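Local coordinates for cutm, flavoprotein of carbon monoxide dehydrogenase (Hydrogenophaga pseudoflava, PDB 1FFV), which binds FAD as the flavoprotein subunit of carbon monoxide dehydrogenase and probably passes the electrons from CO oxidation on to an external acceptor, at residues A89-L94 with P173-G178; I130-H135 with A199-K204. All blocks are in the same frame, centred on the assembly; numbering follows the deposited sequence.

Interaction 1 of 2, residues A89-L94 with P173-G178; sequences ARLPLL and PAFAQG. Unlike the reference sequence in segment 89-94: Ala89 (reference Gln).
Phe175 plugs into the break between helix 85-90 and helix 92-97, and its ring is touched there by three residues. Over one face, almost centred, sits Leu91 CA, 4.2 Å from the ring centroid and 4° off the normal, a CH-pi contact made by the backbone carbon. Leu93 CB lies near the ring plane at the edge, 3.7 Å from Phe175 CZ, while Pro92 meets the ring obliquely, its CD 3.6 Å from Phe175 CD2. CG of Phe175 stands anti to its own carbonyl carbon (chi1 -79°), which turns the ring toward Leu91, Pro92 and Leu93. At its root the backbone is pinned: Phe175 N donates to Arg90 O at 2.9 Å, nearly in line with that carbonyl. The CD2 methyl of Leu91 lies against Pro173 O at 3.4 Å and also meets Phe175 CD1. The outer flank is looser. There the bent chain of Arg90 touches Ala174 CB through its CD, at 3.9 Å, before NH1 turns to a salt bridge with Glu65 in this exposed region. In place of Phe175, an alanine here would probably strip Leu91 CA of its ring face and leave Pro92 and Leu93 CB without their aromatic neighbour. The one hydrogen bond between the segments is straight and helps to set where the loop lies; apolar contact around a single ring supplies much of the rest.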
loop_
_atom_site.group_PDB
_atom_site.type_symbol
_atom_site.label_atom_id
_atom_site.label_comp_id
_atom_site.label_asym_id
_atom_site.label_seq_id
_atom_site.Cartn_x
_atom_site.Cartn_y
_atom_site.Cartn_z
ATOM N N ALA C 89 -8.077 -30.324 -49.659
ATOM C CA ALA C 89 -8.060 -31.241 -50.790
ATOM C C ALA C 89 -8.751 -30.712 -52.041
ATOM O O ALA C 89 -8.276 -30.938 -53.155
ATOM C CB ALA C 89 -8.670 -32.580 -50.383
ATOM N N ARG C 90 -9.851 -29.987 -51.850
ATOM C CA ARG C 90 -10.653 -29.457 -52.953
ATOM C C ARG C 90 -10.360 -28.024 -53.389
ATOM O O ARG C 90 -10.617 -27.663 -54.537
ATOM C CB ARG C 90 -12.138 -29.584 -52.605
ATOM C CG ARG C 90 -12.588 -31.003 -52.260
ATOM C CD ARG C 90 -12.738 -31.859 -53.512
ATOM N NE ARG C 90 -11.924 -33.070 -53.479
ATOM C CZ ARG C 90 -12.297 -34.209 -52.901
ATOM N NH1 ARG C 90 -13.477 -34.300 -52.297
ATOM N NH2 ARG C 90 -11.504 -35.273 -52.964
ATOM N N LEU C 91 -9.875 -27.194 -52.467
ATOM C CA LEU C 91 -9.566 -25.794 -52.765
ATOM C C LEU C 91 -8.275 -25.403 -52.057
ATOM O O LEU C 91 -8.267 -24.493 -51.222
ATOM C CB LEU C 91 -10.695 -24.884 -52.264
ATOM C CG LEU C 91 -12.140 -25.257 -52.603
ATOM C CD1 LEU C 91 -13.105 -24.331 -51.879
ATOM C CD2 LEU C 91 -12.352 -25.208 -54.110
ATOM N N PRO C 92 -7.162 -26.084 -52.376
ATOM C CA PRO C 92 -5.869 -25.788 -51.744
ATOM C C PRO C 92 -5.483 -24.312 -51.700
ATOM O O PRO C 92 -4.799 -23.879 -50.768
ATOM C CB PRO C 92 -4.881 -26.622 -52.566
ATOM C CG PRO C 92 -5.597 -26.838 -53.880
ATOM C CD PRO C 92 -7.002 -27.087 -53.442
ATOM N N LEU C 93 -5.952 -23.542 -52.681
ATOM C CA LEU C 93 -5.667 -22.106 -52.756
ATOM C C LEU C 93 -6.175 -21.362 -51.523
ATOM O O LEU C 93 -5.446 -20.574 -50.929
ATOM C CB LEU C 93 -6.333 -21.487 -53.985
ATOM C CG LEU C 93 -5.746 -20.257 -54.687
ATOM C CD1 LEU C 93 -6.880 -19.500 -55.360
ATOM C CD2 LEU C 93 -4.994 -19.335 -53.759
ATOM N N LEU C 94 -7.436 -21.594 -51.161
ATOM C CA LEU C 94 -8.035 -20.910 -50.017
ATOM C C LEU C 94 -7.352 -21.246 -48.701
ATOM O O LEU C 94 -7.119 -20.363 -47.872
ATOM C CB LEU C 94 -9.533 -21.207 -49.927
ATOM C CG LEU C 94 -10.394 -20.747 -51.107
ATOM C CD1 LEU C 94 -11.866 -20.897 -50.746
ATOM C CD2 LEU C 94 -10.082 -19.295 -51.464
ATOM N N PRO C 173 -16.735 -24.041 -56.852
ATOM C CA PRO C 173 -16.486 -25.309 -57.542
ATOM C C PRO C 173 -15.161 -25.923 -57.117
ATOM O O PRO C 173 -14.155 -25.229 -56.986
ATOM C CB PRO C 173 -16.494 -24.909 -59.022
ATOM C CG PRO C 173 -16.180 -23.451 -59.013
ATOM C CD PRO C 173 -16.939 -22.947 -57.819
ATOM N N ALA C 174 -15.186 -27.215 -56.822
ATOM C CA ALA C 174 -13.978 -27.919 -56.419
ATOM C C ALA C 174 -12.981 -27.872 -57.567
ATOM O O ALA C 174 -13.361 -27.942 -58.738
ATOM C CB ALA C 174 -14.304 -29.365 -56.061
ATOM N N PHE C 175 -11.710 -27.692 -57.229
ATOM C CA PHE C 175 -10.660 -27.643 -58.233
ATOM C C PHE C 175 -10.643 -28.963 -58.985
ATOM O O PHE C 175 -10.706 -30.035 -58.373
ATOM C CB PHE C 175 -9.287 -27.454 -57.574
ATOM C CG PHE C 175 -8.978 -26.037 -57.163
ATOM C CD1 PHE C 175 -9.951 -25.037 -57.221
ATOM C CD2 PHE C 175 -7.703 -25.707 -56.706
ATOM C CE1 PHE C 175 -9.651 -23.734 -56.827
ATOM C CE2 PHE C 175 -7.398 -24.410 -56.313
ATOM C CZ PHE C 175 -8.372 -23.421 -56.372
ATOM N N ALA C 176 -10.590 -28.891 -60.309
ATOM C CA ALA C 176 -10.516 -30.102 -61.113
ATOM C C ALA C 176 -9.089 -30.625 -60.916
ATOM O O ALA C 176 -8.163 -29.834 -60.713
ATOM C CB ALA C 176 -10.779 -29.785 -62.579
ATOM N N GLN C 177 -8.920 -31.947 -60.918
ATOM C CA GLN C 177 -7.598 -32.556 -60.736
ATOM C C GLN C 177 -6.530 -31.939 -61.654
ATOM O O GLN C 177 -6.711 -31.850 -62.874
ATOM C CB GLN C 177 -7.681 -34.075 -60.950
ATOM N N GLY C 178 -5.434 -31.488 -61.049
ATOM C CA GLY C 178 -4.355 -30.878 -61.809
ATOM C C GLY C 178 -4.438 -29.362 -61.919
ATOM O O GLY C 178 -3.673 -28.746 -62.667
#

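Interaction 2 of 2, residues I130-H135 with A199-K204; sequences IAVEAH and AVVMRK
Ala131, in the last turn of helix 125-131, presents its methyl group and its carbonyl oxygen to strand 196-205, and Val201 takes up both. The side chain of Val201 can be followed outward. Its CB is already 3.4 Å from Ala131 O. From there CG1 goes anti to the backbone N (chi1 -180°) and only grazes the same oxygen, whereas CG2, anti to the carbonyl carbon, is directed into the helix end. That second methyl comes within 3.1 Å of Ala131 O, a close approach without hydrogen bonding, and also meets Ala131 CB at 3.8 Å. On its far reach it finds Val132 CG1 at 4.1 Å, the two valines meeting at a slant. Two residues earlier on the strand, Ala199 points the same way and sets its CB 3.8 Å from Ala131 CB, so that the helix methyl rests between Ala199 and Val201. Val200, between them, faces away and packs on Ala278 and Ala282 of helix 264-285. No hydrogen bond joins the two segments; the strand spends its backbone bonds on its sheet, Val201 pairing with Arg213 and Val200 with Ala182. Beyond the buried patch, Glu133 and Arg203 bring opposite charges near one another without contact, OE2 to NH2 4.6 Å, while Glu133 OE1 makes a salt bridge with Arg213. Here small side chains let a helix end come close to a sheet. Glu133 closes that helix with positive phi (64°) in a Schellman motif, which turns the chain toward strand 135-140. The whole is a helix C-terminus docked on one face of an antiparallel sheet, with helix 264-285 against the other, and it joins the FAD-binding region to the C-terminal domain of this flavoprotein family.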
loop_
_atom_site.group_PDB
_atom_site.type_symbol
_atom_site.label_atom_id
_atom_site.label_comp_id
_atom_site.label_asym_id
_atom_site.label_seq_id
_atom_site.Cartn_x
_atom_site.Cartn_y
_atom_site.Cartn_z
ATOM N N ILE C 130 -12.870 -14.394 -56.552
ATOM C CA ILE C 130 -12.994 -14.203 -57.993
ATOM C C ILE C 130 -12.169 -15.278 -58.714
ATOM O O ILE C 130 -12.658 -15.945 -59.626
ATOM C CB ILE C 130 -12.522 -12.787 -58.400
ATOM C CG1 ILE C 130 -13.450 -11.736 -57.779
ATOM C CG2 ILE C 130 -12.466 -12.645 -59.920
ATOM C CD1 ILE C 130 -13.045 -10.296 -58.038
ATOM N N ALA C 131 -10.937 -15.488 -58.264
ATOM C CA ALA C 131 -10.073 -16.488 -58.873
ATOM C C ALA C 131 -10.660 -17.909 -58.832
ATOM O O ALA C 131 -10.510 -18.673 -59.789
ATOM C CB ALA C 131 -8.705 -16.463 -58.215
ATOM N N VAL C 132 -11.309 -18.266 -57.723
ATOM C CA VAL C 132 -11.903 -19.599 -57.578
ATOM C C VAL C 132 -13.329 -19.692 -58.129
ATOM O O VAL C 132 -13.946 -20.754 -58.093
ATOM C CB VAL C 132 -11.878 -20.101 -56.101
ATOM C CG1 VAL C 132 -10.439 -20.195 -55.598
ATOM C CG2 VAL C 132 -12.710 -19.189 -55.200
ATOM N N GLU C 133 -13.845 -18.566 -58.618
ATOM C CA GLU C 133 -15.181 -18.477 -59.214
ATOM C C GLU C 133 -16.309 -18.759 -58.233
ATOM O O GLU C 133 -17.320 -19.376 -58.582
ATOM C CB GLU C 133 -15.285 -19.413 -60.425
ATOM C CG GLU C 133 -14.306 -19.101 -61.533
ATOM C CD GLU C 133 -14.387 -20.097 -62.673
ATOM O OE1 GLU C 133 -15.251 -19.931 -63.556
ATOM O OE2 GLU C 133 -13.589 -21.051 -62.692
ATOM N N ALA C 134 -16.148 -18.267 -57.011
ATOM C CA ALA C 134 -17.141 -18.467 -55.972
ATOM C C ALA C 134 -18.448 -17.734 -56.237
ATOM O O ALA C 134 -18.530 -16.844 -57.084
ATOM C CB ALA C 134 -16.575 -18.033 -54.636
ATOM N N HIS C 135 -19.477 -18.156 -55.521
ATOM C CA HIS C 135 -20.791 -17.545 -55.597
ATOM C C HIS C 135 -21.264 -17.424 -54.157
ATOM O O HIS C 135 -20.940 -18.261 -53.314
ATOM C CB HIS C 135 -21.753 -18.397 -56.422
ATOM C CG HIS C 135 -21.497 -18.339 -57.895
ATOM N ND1 HIS C 135 -20.465 -19.023 -58.500
ATOM C CD2 HIS C 135 -22.140 -17.675 -58.884
ATOM C CE1 HIS C 135 -20.481 -18.784 -59.800
ATOM N NE2 HIS C 135 -21.490 -17.970 -60.058
ATOM N N ALA C 199 -4.211 -13.162 -57.189
ATOM C CA ALA C 199 -4.730 -14.515 -57.041
ATOM C C ALA C 199 -4.883 -15.108 -58.439
ATOM O O ALA C 199 -5.369 -14.439 -59.358
ATOM C CB ALA C 199 -6.079 -14.492 -56.323
ATOM N N VAL C 200 -4.453 -16.359 -58.591
ATOM C CA VAL C 200 -4.528 -17.063 -59.867
ATOM C C VAL C 200 -4.950 -18.525 -59.720
ATOM O O VAL C 200 -4.524 -19.221 -58.798
ATOM C CB VAL C 200 -3.147 -17.069 -60.590
ATOM C CG1 VAL C 200 -3.130 -18.120 -61.706
ATOM C CG2 VAL C 200 -2.841 -15.706 -61.177
ATOM N N VAL C 201 -5.807 -18.967 -60.636
ATOM C CA VAL C 201 -6.243 -20.357 -60.712
ATOM C C VAL C 201 -6.129 -20.657 -62.204
ATOM O O VAL C 201 -6.609 -19.874 -63.031
ATOM C CB VAL C 201 -7.710 -20.568 -60.264
ATOM C CG1 VAL C 201 -8.073 -22.042 -60.371
ATOM C CG2 VAL C 201 -7.912 -20.094 -58.829
ATOM N N MET C 202 -5.433 -21.736 -62.553
ATOM C CA MET C 202 -5.267 -22.092 -63.958
ATOM C C MET C 202 -5.188 -23.592 -64.228
ATOM O O MET C 202 -4.841 -24.385 -63.349
ATOM C CB MET C 202 -4.030 -21.399 -64.560
ATOM C CG MET C 202 -2.686 -22.028 -64.209
ATOM S SD MET C 202 -1.265 -21.167 -64.969
ATOM C CE MET C 202 -1.255 -21.867 -66.490
ATOM N N ARG C 203 -5.554 -23.968 -65.446
ATOM C CA ARG C 203 -5.507 -25.356 -65.879
ATOM C C ARG C 203 -4.613 -25.430 -67.104
ATOM O O ARG C 203 -4.504 -24.473 -67.873
ATOM C CB ARG C 203 -6.903 -25.903 -66.188
ATOM C CG ARG C 203 -7.599 -26.540 -64.995
ATOM C CD ARG C 203 -8.998 -27.024 -65.363
ATOM N NE ARG C 203 -10.022 -26.189 -64.740
ATOM C CZ ARG C 203 -11.074 -25.672 -65.367
ATOM N NH1 ARG C 203 -11.278 -25.897 -66.658
ATOM N NH2 ARG C 203 -11.900 -24.881 -64.699
ATOM N N LYS C 204 -3.979 -26.583 -67.267
ATOM C CA LYS C 204 -3.043 -26.827 -68.353
ATOM C C LYS C 204 -3.517 -27.956 -69.265
ATOM O O LYS C 204 -4.270 -28.838 -68.846
ATOM C CB LYS C 204 -1.677 -27.143 -67.725
ATOM C CG LYS C 204 -0.666 -27.893 -68.565
ATOM C CD LYS C 204 0.538 -28.282 -67.700
#

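From the N terminus, the chain first passes 89-94, then 130-135, and returns to the former at 173-178, where interaction 1 closes a loop of 78 intervening residues. Interaction 2 closes only when strand 196-205 is reached, so the two loops cross rather than nest. Interaction 1 ties two consecutive short helices to the exit of strand 166-173; interaction 2 ties helix 125-131 to the second sheet. Their centres lie 9 Å apart and they touch directly: Leu93 CD1 reaches both Val132 CG1, at 3.6 Å, and Val201 CG2, at 3.7 Å. Leu93 thereby joins the two contacts into one apolar cluster; interaction 2 is the one that reaches the C-terminal domain.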